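Local coordinates for NADH-dependent FAD reductase (Streptomyces globisporus, PDB 4R82), which uses NADH to reduce FAD and so supplies the freely diffusing FADH2 needed by a halogenase and a monooxygenase in C-1027 antibiotic biosynthesis, at residues T32-V37 with S85-G90. Numbering follows the deposited sequence.
Sequences TGVTVV and SVLEAG
L87 lays its isobutyl group across V34 and V36. Its CD1 touches both, 3.8 Å from CG2 of V36 and 4.0 Å from CG1 of V34; L87 CD2 also comes 4.0 Å from V36 CG2, which thus sits against the forked end of the leucine. The two valines present different branches. In V34 the touching CG1 stands opposite the backbone N (chi1 -176°), whereas in V36 it is CG2, the branch beside the N, that meets the leucine. Beneath this apolar patch the main chains are bonded: L87 N donates to V34 O at 2.9 Å, V36 N to S85 O at 2.8 Å and S85 N to V36 O at 2.9 Å. The hydrogen-bonded pair V36–S85 alternates with the non-hydrogen-bonded pair T35–V86, as in antiparallel strands, and joins neighbouring strands 35-39 and 81-86 in the large antiparallel sheet of the flavin reductase domain. On the T35–V86 face the side chains meet more loosely, T35 CG2 lying 4.2 Å from V86 CG2; the T35 hydroxyl bonds instead to A49 O on strand 45-49. Two waters extend the pairing, one bridging V34 N and L87 O, the other V36 O and S85 OG, which also accepts from I126 N. The V34 side chain comes within about 4 Å of the bound FAD, nearest atoms.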
loop_
_atom_site.group_PDB
_atom_site.type_symbol
_atom_site.label_atom_id
_atom_site.label_comp_id
_atom_site.label_asym_id
_atom_site.label_seq_id
_atom_site.Cartn_x
_atom_site.Cartn_y
_atom_site.Cartn_z
ATOM N N THR A 32 5.776 0.640 -4.158
ATOM C CA THR A 32 5.466 -0.297 -3.089
ATOM C C THR A 32 6.531 -1.382 -3.014
ATOM O O THR A 32 7.359 -1.524 -3.915
ATOM C CB THR A 32 4.117 -1.018 -3.336
ATOM O OG1 THR A 32 4.250 -1.884 -4.463
ATOM C CG2 THR A 32 2.979 -0.035 -3.603
ATOM N N GLY A 33 6.484 -2.172 -1.947
ATOM C CA GLY A 33 7.174 -3.443 -1.933
ATOM C C GLY A 33 6.394 -4.478 -2.718
ATOM O O GLY A 33 5.427 -4.154 -3.424
ATOM N N VAL A 34 6.818 -5.731 -2.606
ATOM C CA VAL A 34 6.149 -6.828 -3.294
ATOM C C VAL A 34 6.034 -7.966 -2.303
ATOM O O VAL A 34 7.006 -8.280 -1.615
ATOM C CB VAL A 34 6.981 -7.309 -4.497
ATOM C CG1 VAL A 34 6.229 -8.394 -5.254
ATOM C CG2 VAL A 34 7.306 -6.145 -5.432
ATOM N N THR A 35 4.854 -8.573 -2.214
ATOM C CA THR A 35 4.679 -9.743 -1.360
ATOM C C THR A 35 4.243 -10.929 -2.195
ATOM O O THR A 35 3.831 -10.778 -3.356
ATOM C CB THR A 35 3.592 -9.527 -0.283
ATOM O OG1 THR A 35 2.297 -9.589 -0.894
ATOM C CG2 THR A 35 3.763 -8.175 0.400
ATOM N N VAL A 36 4.326 -12.112 -1.603
ATOM C CA VAL A 36 3.587 -13.256 -2.137
ATOM C C VAL A 36 2.590 -13.624 -1.057
ATOM O O VAL A 36 2.966 -13.863 0.100
ATOM C CB VAL A 36 4.489 -14.457 -2.459
ATOM C CG1 VAL A 36 3.649 -15.658 -2.885
ATOM C CG2 VAL A 36 5.482 -14.098 -3.568
ATOM N N VAL A 37 1.315 -13.634 -1.425
ATOM C CA VAL A 37 0.272 -14.109 -0.534
ATOM C C VAL A 37 0.110 -15.605 -0.745
ATOM O O VAL A 37 0.035 -16.062 -1.889
ATOM C CB VAL A 37 -1.061 -13.400 -0.836
ATOM C CG1 VAL A 37 -2.202 -13.998 -0.004
ATOM C CG2 VAL A 37 -0.933 -11.904 -0.557
ATOM N N SER A 85 4.271 -13.069 2.560
ATOM C CA SER A 85 5.719 -13.086 2.598
ATOM C C SER A 85 6.182 -11.830 1.892
ATOM O O SER A 85 5.954 -11.677 0.685
ATOM C CB SER A 85 6.273 -14.325 1.883
ATOM O OG SER A 85 5.852 -15.521 2.521
ATOM N N VAL A 86 6.820 -10.931 2.639
ATOM C CA VAL A 86 7.341 -9.702 2.057
ATOM C C VAL A 86 8.667 -10.018 1.389
ATOM O O VAL A 86 9.626 -10.434 2.052
ATOM C CB VAL A 86 7.559 -8.626 3.119
ATOM C CG1 VAL A 86 8.213 -7.387 2.499
ATOM C CG2 VAL A 86 6.235 -8.279 3.799
ATOM N N LEU A 87 8.736 -9.829 0.076
ATOM C CA LEU A 87 9.899 -10.285 -0.672
ATOM C C LEU A 87 11.104 -9.382 -0.491
ATOM O O LEU A 87 10.987 -8.158 -0.486
ATOM C CB LEU A 87 9.581 -10.439 -2.168
ATOM C CG LEU A 87 8.536 -11.510 -2.510
ATOM C CD1 LEU A 87 8.367 -11.596 -4.038
ATOM C CD2 LEU A 87 8.920 -12.865 -1.918
ATOM N N GLU A 88 12.262 -10.019 -0.351
ATOM C CA GLU A 88 13.538 -9.357 -0.184
ATOM C C GLU A 88 14.093 -8.887 -1.532
ATOM O O GLU A 88 13.667 -9.359 -2.584
ATOM C CB GLU A 88 14.482 -10.345 0.520
ATOM C CG GLU A 88 15.851 -9.842 0.881
ATOM C CD GLU A 88 16.837 -10.039 -0.252
ATOM O OE1 GLU A 88 16.577 -10.922 -1.102
ATOM O OE2 GLU A 88 17.855 -9.310 -0.298
ATOM N N ALA A 89 15.053 -7.964 -1.484
ATOM C CA ALA A 89 15.596 -7.305 -2.666
ATOM C C ALA A 89 16.003 -8.223 -3.815
ATOM O O ALA A 89 15.885 -7.837 -4.975
ATOM C CB ALA A 89 16.768 -6.414 -2.271
ATOM N N GLY A 90 16.495 -9.419 -3.509
ATOM C CA GLY A 90 16.959 -10.314 -4.564
ATOM C C GLY A 90 15.976 -11.394 -5.009
ATOM O O GLY A 90 16.376 -12.392 -5.620
HETATM O O HOH W 1 9.125 -5.839 -0.729
HETATM O O HOH W 2 3.168 -15.975 2.031
#